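Local coordinates for mannitol dehydrogenase (Pseudomonas fluorescens, PDB 1LJ8), which probably catalyses the NAD-dependent interconversion of mannitol and fructose, and binds its nicotinamide cofactor between a Rossmann domain and a helical C-terminal domain, at residues 233-238 with 371-376; 257-262 with 359-364. All coordinates share one frame; numbering follows the deposited sequence.

Contact 1: residues 233-238 with 371-376. With NAD (nicotinamide-adenine-dinucleotide), chain B.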
ATOM      1  N   THR A 233      -2.217   3.853  -7.908  1.00 10.55           N
ATOM      2  CA  THR A 233      -3.614   4.222  -7.667  1.00 11.13           C
ATOM      3  C   THR A 233      -3.680   5.485  -6.815  1.00 11.02           C
ATOM      4  O   THR A 233      -3.574   5.449  -5.579  1.00 10.94           O
ATOM      5  CB  THR A 233      -4.350   3.022  -6.960  1.00 10.66           C
ATOM      6  OG1 THR A 233      -4.236   1.821  -7.770  1.00 12.11           O
ATOM      7  CG2 THR A 233      -5.873   3.368  -6.731  1.00  9.31           C
ATOM      8  N   PRO A 234      -3.811   6.629  -7.457  1.00 11.14           N
ATOM      9  CA  PRO A 234      -3.880   7.902  -6.724  1.00 11.02           C
ATOM     10  C   PRO A 234      -5.151   7.967  -5.825  1.00 12.13           C
ATOM     11  O   PRO A 234      -6.055   7.117  -5.947  1.00 10.97           O
ATOM     12  CB  PRO A 234      -4.022   8.945  -7.847  1.00 12.13           C
ATOM     13  CG  PRO A 234      -3.343   8.265  -9.063  1.00 12.05           C
ATOM     14  CD  PRO A 234      -3.773   6.822  -8.937  1.00 10.88           C
HETATM   15  N   MSE A 235      -5.206   9.008  -4.990  1.00 11.63           N
HETATM   16  CA  MSE A 235      -6.396   9.287  -4.180  1.00 14.65           C
HETATM   17  C   MSE A 235      -7.414   9.909  -5.125  1.00 13.83           C
HETATM   18  O   MSE A 235      -7.045  10.593  -6.096  1.00 15.29           O
HETATM   19  CB  MSE A 235      -6.089  10.300  -3.056  1.00 14.99           C
HETATM   20  CG  MSE A 235      -4.929   9.875  -2.182  1.00 19.39           C
HETATM   21 SE   MSE A 235      -4.747  11.194  -0.742  1.00 31.17          SE
HETATM   22  CE  MSE A 235      -4.103  12.705  -1.828  1.00 20.76           C
ATOM     23  N   THR A 236      -8.693   9.629  -4.900  1.00 12.98           N
ATOM     24  CA  THR A 236      -9.705  10.211  -5.752  1.00 14.44           C
ATOM     25  C   THR A 236      -9.992  11.609  -5.204  1.00 16.98           C
ATOM     26  O   THR A 236     -10.763  11.794  -4.300  1.00 16.54           O
ATOM     27  CB  THR A 236     -10.982   9.359  -5.749  1.00 16.05           C
ATOM     28  OG1 THR A 236     -10.686   8.119  -6.432  1.00 16.73           O
ATOM     29  CG2 THR A 236     -12.150  10.096  -6.483  1.00 16.23           C
ATOM     30  N   SER A 237      -9.331  12.593  -5.774  1.00 18.27           N
ATOM     31  CA  SER A 237      -9.550  13.985  -5.359  1.00 18.87           C
ATOM     32  C   SER A 237     -10.810  14.486  -6.104  1.00 18.89           C
ATOM     33  O   SER A 237     -11.372  13.827  -6.998  1.00 18.26           O
ATOM     34  CB  SER A 237      -8.338  14.789  -5.799  1.00 18.35           C
ATOM     35  OG  SER A 237      -8.313  14.724  -7.219  1.00 18.91           O
ATOM     36  N   THR A 238     -11.281  15.671  -5.731  1.00 18.68           N
ATOM     37  CA  THR A 238     -12.425  16.210  -6.418  1.00 17.56           C
ATOM     38  C   THR A 238     -12.147  16.367  -7.902  1.00 17.40           C
ATOM     39  O   THR A 238     -13.005  16.109  -8.736  1.00 17.22           O
ATOM     40  CB  THR A 238     -12.802  17.576  -5.820  1.00 17.63           C
ATOM     41  OG1 THR A 238     -13.196  17.362  -4.473  1.00 17.99           O
ATOM     42  CG2 THR A 238     -13.942  18.210  -6.584  1.00 17.03           C
ATOM     43  N   LEU A 371       1.761  13.806  -4.651  1.00 12.44           N
ATOM     44  CA  LEU A 371       2.862  13.662  -3.741  1.00 12.36           C
ATOM     45  C   LEU A 371       2.323  13.595  -2.303  1.00 11.93           C
ATOM     46  O   LEU A 371       2.930  12.942  -1.450  1.00 13.23           O
ATOM     47  CB  LEU A 371       3.909  14.812  -3.883  1.00 12.90           C
ATOM     48  CG  LEU A 371       4.656  14.812  -5.233  1.00 11.84           C
ATOM     49  CD1 LEU A 371       5.798  15.855  -5.134  1.00 11.70           C
ATOM     50  CD2 LEU A 371       5.206  13.379  -5.577  1.00 12.37           C
ATOM     51  N   GLU A 372       1.174  14.206  -2.012  1.00 12.23           N
ATOM     52  CA  GLU A 372       0.656  14.082  -0.649  1.00 12.44           C
ATOM     53  C   GLU A 372       0.350  12.604  -0.302  1.00 13.80           C
ATOM     54  O   GLU A 372       0.521  12.181   0.847  1.00 14.07           O
ATOM     55  CB  GLU A 372      -0.612  14.898  -0.467  1.00 14.76           C
ATOM     56  CG  GLU A 372      -1.013  14.916   1.006  1.00 17.98           C
ATOM     57  CD  GLU A 372      -2.020  16.005   1.369  1.00 22.43           C
ATOM     58  OE1 GLU A 372      -1.944  17.130   0.825  1.00 23.89           O
ATOM     59  OE2 GLU A 372      -2.875  15.729   2.232  1.00 22.28           O
ATOM     60  N   ARG A 373      -0.094  11.846  -1.312  1.00 11.85           N
ATOM     61  CA  ARG A 373      -0.362  10.422  -1.116  1.00 11.17           C
ATOM     62  C   ARG A 373       0.969   9.704  -0.943  1.00 10.69           C
ATOM     63  O   ARG A 373       1.159   8.943  -0.010  1.00 11.60           O
ATOM     64  CB  ARG A 373      -1.074   9.818  -2.346  1.00 11.15           C
ATOM     65  CG  ARG A 373      -1.443   8.345  -2.171  1.00 12.56           C
ATOM     66  CD  ARG A 373      -1.957   7.721  -3.488  1.00 11.65           C
ATOM     67  NE  ARG A 373      -0.837   7.482  -4.389  1.00 13.31           N
ATOM     68  CZ  ARG A 373       0.014   6.467  -4.244  1.00 13.05           C
ATOM     69  NH1 ARG A 373      -0.109   5.589  -3.231  1.00 12.49           N
ATOM     70  NH2 ARG A 373       0.988   6.314  -5.136  1.00 15.00           N
ATOM     71  N   VAL A 374       1.878   9.925  -1.882  1.00 11.43           N
ATOM     72  CA  VAL A 374       3.180   9.242  -1.803  1.00 11.86           C
ATOM     73  C   VAL A 374       3.963   9.582  -0.519  1.00 12.21           C
ATOM     74  O   VAL A 374       4.679   8.724   0.060  1.00 12.88           O
ATOM     75  CB  VAL A 374       4.023   9.547  -3.084  1.00 11.92           C
ATOM     76  CG1 VAL A 374       5.385   8.741  -3.016  1.00 11.83           C
ATOM     77  CG2 VAL A 374       3.236   9.050  -4.341  1.00 12.01           C
ATOM     78  N   CYS A 375       3.797  10.814  -0.017  1.00 13.76           N
ATOM     79  CA  CYS A 375       4.485  11.236   1.212  1.00 12.90           C
ATOM     80  C   CYS A 375       3.840  10.641   2.440  1.00 12.76           C
ATOM     81  O   CYS A 375       4.454  10.544   3.478  1.00 11.39           O
ATOM     82  CB  CYS A 375       4.354  12.760   1.455  1.00 12.62           C
ATOM     83  SG  CYS A 375       5.191  13.846   0.348  1.00 14.35           S
ATOM     84  N   SER A 376       2.556  10.314   2.339  1.00 13.59           N
ATOM     85  CA  SER A 376       1.865   9.881   3.545  1.00 14.27           C
ATOM     86  C   SER A 376       2.435   8.675   4.268  1.00 14.88           C
ATOM     87  O   SER A 376       2.935   7.722   3.653  1.00 13.50           O
ATOM     88  CB  SER A 376       0.362   9.644   3.251  1.00 16.91           C
ATOM     89  OG  SER A 376       0.136   8.386   2.626  1.00 20.57           O
TER
HETATM   90  PA  NAD B1500      -6.408   4.279   0.997  1.00 13.45           P
HETATM   91  O1A NAD B1500      -6.000   5.377   1.837  1.00 14.98           O
HETATM   92  O2A NAD B1500      -7.347   4.437  -0.149  1.00 12.44           O
HETATM   93  O5B NAD B1500      -7.054   3.119   1.882  1.00 14.96           O
HETATM   94  C5B NAD B1500      -6.315   2.582   3.023  1.00 16.33           C
HETATM   95  C4B NAD B1500      -7.375   1.635   3.622  1.00 17.10           C
HETATM   96  O4B NAD B1500      -6.733   0.963   4.784  1.00 17.37           O
HETATM   97  C3B NAD B1500      -8.618   2.324   4.288  1.00 16.09           C
HETATM   98  O3B NAD B1500      -9.734   1.445   4.060  1.00 16.04           O
HETATM   99  C2B NAD B1500      -8.209   2.425   5.765  1.00 18.74           C
HETATM  100  O2B NAD B1500      -9.319   2.548   6.645  1.00 20.22           O
HETATM  101  C1B NAD B1500      -7.521   1.088   5.961  1.00 16.89           C
HETATM  102  N9A NAD B1500      -6.635   1.009   7.079  1.00 16.81           N
HETATM  103  C8A NAD B1500      -5.622   1.845   7.503  1.00 16.37           C
HETATM  104  N7A NAD B1500      -5.007   1.390   8.571  1.00 16.65           N
HETATM  105  C5A NAD B1500      -5.657   0.197   8.851  1.00 16.72           C
HETATM  106  C6A NAD B1500      -5.409  -0.725   9.874  1.00 15.10           C
HETATM  107  N6A NAD B1500      -4.451  -0.629  10.798  1.00 17.97           N
HETATM  108  N1A NAD B1500      -6.225  -1.845   9.946  1.00 15.92           N
HETATM  109  C2A NAD B1500      -7.251  -2.056   9.027  1.00 17.07           C
HETATM  110  N3A NAD B1500      -7.502  -1.165   7.990  1.00 18.60           N
HETATM  111  C4A NAD B1500      -6.666  -0.045   7.957  1.00 17.29           C
HETATM  112  O3  NAD B1500      -5.060   3.612   0.490  1.00 12.18           O
HETATM  113  PN  NAD B1500      -4.731   2.739  -0.819  1.00 12.57           P
HETATM  114  O1N NAD B1500      -4.245   3.631  -1.877  1.00 13.89           O
HETATM  115  O2N NAD B1500      -5.913   1.921  -1.104  1.00 13.14           O
HETATM  116  O5D NAD B1500      -3.487   1.888  -0.354  1.00 11.96           O
HETATM  117  C5D NAD B1500      -3.704   0.917   0.661  1.00 11.80           C
HETATM  118  C4D NAD B1500      -2.535   0.034   0.620  1.00 12.93           C
HETATM  119  O4D NAD B1500      -2.470  -0.805  -0.552  1.00 12.22           O
HETATM  120  C3D NAD B1500      -1.107   0.677   0.750  1.00 13.01           C
HETATM  121  O3D NAD B1500      -0.807   1.067   2.085  1.00 11.71           O
HETATM  122  C2D NAD B1500      -0.197  -0.366   0.134  1.00 11.01           C
HETATM  123  O2D NAD B1500       0.240  -1.311   1.101  1.00 10.34           O
HETATM  124  C1D NAD B1500      -1.088  -1.013  -0.957  1.00 12.25           C
HETATM  125  N1N NAD B1500      -0.855  -0.497  -2.320  1.00 11.57           N
HETATM  126  C2N NAD B1500      -1.280   0.758  -2.795  1.00 10.99           C
HETATM  127  C3N NAD B1500      -0.902   1.127  -4.060  1.00 13.12           C
HETATM  128  C7N NAD B1500      -1.329   2.513  -4.580  1.00 13.05           C
HETATM  129  O7N NAD B1500      -0.806   2.903  -5.634  1.00 10.18           O
HETATM  130  N7N NAD B1500      -2.150   3.280  -3.893  1.00 10.98           N
HETATM  131  C4N NAD B1500      -0.056   0.248  -4.895  1.00 13.42           C
HETATM  132  C5N NAD B1500       0.319  -1.029  -4.377  1.00 12.27           C
HETATM  133  C6N NAD B1500      -0.073  -1.432  -3.069  1.00 10.18           C
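The nicotinamide end of the NAD pocket is bounded here by both domains: Thr233 and Pro234, in the loop after strand 227-230 of the Rossmann part, meet Arg373, on the short helix 371-375 of the C-terminal part. The backbone of Thr233 pairs with the carboxamide of the cofactor, its N donating to NAD O7N at 2.8 Å (N-H...O 149°) and its O accepting from NAD N7N at 3.1 Å (152°). Because one amide group is read by both the donor and the acceptor of a single residue, its rotation about the bond to the pyridinium ring is fixed and its N and O ends are told apart.

Arg373 leans across this pair. With CG anti to the backbone N (chi1 -177°), the chain runs out toward the loop, and its CD packs 3.5 Å from Thr233 O and 3.8 Å from Pro234 CA. A bend at chi3 then lays one face of the guanidinium over Thr233 O and NAD O7N, with NH1 3.2 Å from NAD N7N. NE forms a salt bridge with Asp369 OD1, which steadies the guanidinium. Farther out, the side chain of Met235 (built as selenomethionine) runs antiparallel to that of Arg373, their CG atoms 3.8 Å apart, while Met235 CE reaches to 4.3 Å from Glu372 CB.

The Thr233 hydroxyl turns elsewhere, to Arg231 O, so Thr233 recognises the carboxamide through its main chain. With the two carbonyl oxygens over one face of the Arg373 guanidinium, its positive charge would probably stabilise the partial negative charge of Thr233 O and NAD O7N, and the arginine brings the C-terminal domain up to the amide.

Contact 2: residues 257-262 with 359-364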
ATOM      1  N   VAL A 257      -9.259   5.827  -9.533  1.00 11.93           N
ATOM      2  CA  VAL A 257      -8.457   6.185 -10.707  1.00 12.75           C
ATOM      3  C   VAL A 257      -7.142   5.404 -10.603  1.00 12.84           C
ATOM      4  O   VAL A 257      -6.643   5.161  -9.486  1.00 11.44           O
ATOM      5  CB  VAL A 257      -8.146   7.724 -10.769  1.00 15.79           C
ATOM      6  CG1 VAL A 257      -9.444   8.492 -11.107  1.00 15.24           C
ATOM      7  CG2 VAL A 257      -7.564   8.220  -9.469  1.00 18.18           C
ATOM      8  N   CYS A 258      -6.567   5.030 -11.748  1.00 12.93           N
ATOM      9  CA  CYS A 258      -5.339   4.215 -11.703  1.00 12.10           C
ATOM     10  C   CYS A 258      -4.696   4.225 -13.072  1.00 13.95           C
ATOM     11  O   CYS A 258      -5.329   4.613 -14.063  1.00 12.66           O
ATOM     12  CB  CYS A 258      -5.694   2.752 -11.338  1.00 11.22           C
ATOM     13  SG  CYS A 258      -6.967   1.963 -12.417  1.00 14.33           S
ATOM     14  N   GLU A 259      -3.414   3.852 -13.121  1.00 13.40           N
ATOM     15  CA  GLU A 259      -2.702   3.782 -14.391  1.00 14.18           C
ATOM     16  C   GLU A 259      -3.140   2.545 -15.165  1.00 13.24           C
ATOM     17  O   GLU A 259      -3.711   1.634 -14.616  1.00 13.96           O
ATOM     18  CB  GLU A 259      -1.189   3.683 -14.150  1.00 12.10           C
ATOM     19  CG  GLU A 259      -0.841   2.453 -13.357  1.00 13.34           C
ATOM     20  CD  GLU A 259       0.659   2.191 -13.200  1.00 15.68           C
ATOM     21  OE1 GLU A 259       0.996   1.483 -12.236  1.00 13.49           O
ATOM     22  OE2 GLU A 259       1.498   2.636 -14.033  1.00 14.54           O
ATOM     23  N   PRO A 260      -2.845   2.506 -16.466  1.00 14.27           N
ATOM     24  CA  PRO A 260      -3.207   1.354 -17.307  1.00 15.58           C
ATOM     25  C   PRO A 260      -2.449   0.098 -16.888  1.00 13.03           C
ATOM     26  O   PRO A 260      -3.001  -1.004 -16.893  1.00 15.00           O
ATOM     27  CB  PRO A 260      -2.785   1.786 -18.741  1.00 16.81           C
ATOM     28  CG  PRO A 260      -2.656   3.267 -18.670  1.00 18.04           C
ATOM     29  CD  PRO A 260      -2.327   3.637 -17.246  1.00 16.88           C
ATOM     30  N   PHE A 261      -1.176   0.244 -16.550  1.00 14.55           N
ATOM     31  CA  PHE A 261      -0.366  -0.907 -16.137  1.00 15.87           C
ATOM     32  C   PHE A 261      -0.944  -1.558 -14.853  1.00 15.76           C
ATOM     33  O   PHE A 261      -1.387  -0.853 -13.948  1.00 16.57           O
ATOM     34  CB  PHE A 261       1.068  -0.492 -15.811  1.00 16.71           C
ATOM     35  CG  PHE A 261       1.937  -1.652 -15.373  1.00 19.45           C
ATOM     36  CD1 PHE A 261       2.449  -2.544 -16.309  1.00 21.81           C
ATOM     37  CD2 PHE A 261       2.196  -1.871 -14.020  1.00 17.90           C
ATOM     38  CE1 PHE A 261       3.220  -3.654 -15.901  1.00 24.62           C
ATOM     39  CE2 PHE A 261       2.961  -2.989 -13.601  1.00 20.42           C
ATOM     40  CZ  PHE A 261       3.468  -3.866 -14.530  1.00 22.01           C
ATOM     41  N   VAL A 262      -0.898  -2.886 -14.798  1.00 14.70           N
ATOM     42  CA  VAL A 262      -1.355  -3.633 -13.622  1.00 12.52           C
ATOM     43  C   VAL A 262      -0.718  -5.022 -13.636  1.00 12.96           C
ATOM     44  O   VAL A 262      -0.595  -5.677 -14.689  1.00 12.78           O
ATOM     45  CB  VAL A 262      -2.926  -3.725 -13.590  1.00 13.78           C
ATOM     46  CG1 VAL A 262      -3.456  -4.413 -14.828  1.00 16.55           C
ATOM     47  CG2 VAL A 262      -3.401  -4.413 -12.286  1.00 13.03           C
ATOM     48  N   VAL A 359      10.535   4.646 -14.668  1.00 15.42           N
ATOM     49  CA  VAL A 359      10.638   6.032 -15.065  1.00 15.58           C
ATOM     50  C   VAL A 359       9.443   6.369 -15.966  1.00 15.28           C
ATOM     51  O   VAL A 359       8.809   7.406 -15.789  1.00 15.83           O
ATOM     52  CB  VAL A 359      11.974   6.315 -15.801  1.00 17.17           C
ATOM     53  CG1 VAL A 359      11.973   7.732 -16.390  1.00 18.34           C
ATOM     54  CG2 VAL A 359      13.105   6.151 -14.815  1.00 18.75           C
ATOM     55  N   ASP A 360       9.131   5.481 -16.911  1.00 16.43           N
ATOM     56  CA  ASP A 360       8.007   5.717 -17.838  1.00 16.46           C
ATOM     57  C   ASP A 360       6.673   5.850 -17.085  1.00 16.04           C
ATOM     58  O   ASP A 360       5.872   6.751 -17.340  1.00 15.10           O
ATOM     59  CB  ASP A 360       7.826   4.564 -18.829  1.00 18.73           C
ATOM     60  CG  ASP A 360       9.026   4.379 -19.800  1.00 22.39           C
ATOM     61  OD1 ASP A 360       9.774   5.352 -20.033  1.00 22.36           O
ATOM     62  OD2 ASP A 360       9.197   3.244 -20.314  1.00 22.74           O
ATOM     63  N   ARG A 361       6.430   4.913 -16.163  1.00 15.20           N
ATOM     64  CA  ARG A 361       5.163   4.952 -15.394  1.00 15.32           C
ATOM     65  C   ARG A 361       5.060   6.175 -14.478  1.00 15.21           C
ATOM     66  O   ARG A 361       3.987   6.802 -14.364  1.00 15.77           O
ATOM     67  CB  ARG A 361       5.001   3.646 -14.602  1.00 14.67           C
ATOM     68  CG  ARG A 361       4.691   2.456 -15.521  1.00 12.83           C
ATOM     69  CD  ARG A 361       4.878   1.116 -14.766  1.00 15.65           C
ATOM     70  NE  ARG A 361       4.024   1.113 -13.561  1.00 13.46           N
ATOM     71  CZ  ARG A 361       4.232   0.312 -12.500  1.00 13.90           C
ATOM     72  NH1 ARG A 361       5.253  -0.554 -12.496  1.00 12.28           N
ATOM     73  NH2 ARG A 361       3.419   0.388 -11.439  1.00 10.81           N
ATOM     74  N   PHE A 362       6.159   6.565 -13.851  1.00 15.35           N
ATOM     75  CA  PHE A 362       6.080   7.762 -13.011  1.00 13.99           C
ATOM     76  C   PHE A 362       5.931   9.038 -13.856  1.00 14.79           C
ATOM     77  O   PHE A 362       5.512  10.061 -13.347  1.00 14.88           O
ATOM     78  CB  PHE A 362       7.350   7.956 -12.161  1.00 12.91           C
ATOM     79  CG  PHE A 362       7.500   6.999 -11.005  1.00 12.64           C
ATOM     80  CD1 PHE A 362       8.579   7.160 -10.134  1.00 10.95           C
ATOM     81  CD2 PHE A 362       6.625   5.947 -10.797  1.00 12.35           C
ATOM     82  CE1 PHE A 362       8.778   6.271  -9.065  1.00 12.44           C
ATOM     83  CE2 PHE A 362       6.809   5.034  -9.737  1.00 12.28           C
ATOM     84  CZ  PHE A 362       7.893   5.204  -8.872  1.00 12.94           C
ATOM     85  N   SER A 363       6.310   8.970 -15.141  1.00 16.52           N
ATOM     86  CA  SER A 363       6.224  10.123 -16.053  1.00 16.78           C
ATOM     87  C   SER A 363       4.833  10.298 -16.644  1.00 19.24           C
ATOM     88  O   SER A 363       4.561  11.290 -17.358  1.00 19.61           O
ATOM     89  CB  SER A 363       7.277   9.980 -17.181  1.00 18.87           C
ATOM     90  OG  SER A 363       8.592   9.904 -16.620  1.00 18.68           O
ATOM     91  N   ASN A 364       3.946   9.343 -16.347  1.00 18.31           N
ATOM     92  CA  ASN A 364       2.534   9.400 -16.807  1.00 18.48           C
ATOM     93  C   ASN A 364       1.924  10.740 -16.335  1.00 17.33           C
ATOM     94  O   ASN A 364       1.713  10.998 -15.147  1.00 16.63           O
ATOM     95  CB  ASN A 364       1.802   8.183 -16.199  1.00 17.61           C
ATOM     96  CG  ASN A 364       0.320   8.130 -16.527  1.00 17.64           C
ATOM     97  OD1 ASN A 364      -0.284   9.093 -17.004  1.00 18.68           O
ATOM     98  ND2 ASN A 364      -0.282   6.979 -16.234  1.00 17.33           N
TER
HETATM   99  O   HOH W   1       1.641   5.397 -14.666  1.00 17.77           O
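A side-on salt bridge between Glu259 and Arg361 joins the loop after strand 256-258, the edge strand of the Rossmann sheet, to helix 351-362 of the C-terminal domain. The guanidinium meets the carboxylate with two nitrogens, one for each oxygen: NH2 donates to Glu259 OE1 at 2.8 Å and NE to OE2 at 3.0 Å, both on syn lone pairs. The planes of the two groups are 31° apart; OE2 lies near the guanidinium plane, OE1 21° out of it.

Phe261 brings CD2 over one face of the same guanidinium. Its CG stands anti to the backbone N, carrying the ring across to Arg361, where Phe261 CD2 sits 3.3 Å from Arg361 CZ, over the centre of the group. Ring and guanidinium are inclined at 32°, an oblique contact. Arg361 NH2 has a second anionic partner in Asp230, and Glu259 OE1 also accepts from Ile232 N, which ties the ion pair to the start of the neighbouring loop.

Beside the carboxylate, Asn364 ND2 lies 4.0 Å from Glu259 CB; its OD1 accepts from Ile367 N and its ND2 also donates to Leu88 O. One water binds the corner together, donating to Glu259 OE2 and to Arg361 O, each at 2.8 Å, and accepting from Asn364 ND2 at 2.9 Å.

Overall arrangement
Both contacts join the Rossmann domain to the C-terminal domain, their centres 14 Å apart. Along the chain the order is 233-238, 257-262, 359-364, 371-376, so contact 2 lies wholly between the two halves of contact 1. On the Rossmann side the segments touch directly: Thr233 CG2 and Pro234 CD each lie 3.4 Å from Val257 O, where the loop after strand 227-230 packs on strand 256-258. On the other side helices 351-362 and 371-375 follow one another. The cofactor thus lies at the seam where both domains meet, and the ion pair of contact 2 joins them a short way from it: the Glu259 side chain lies about 7 Å from NAD.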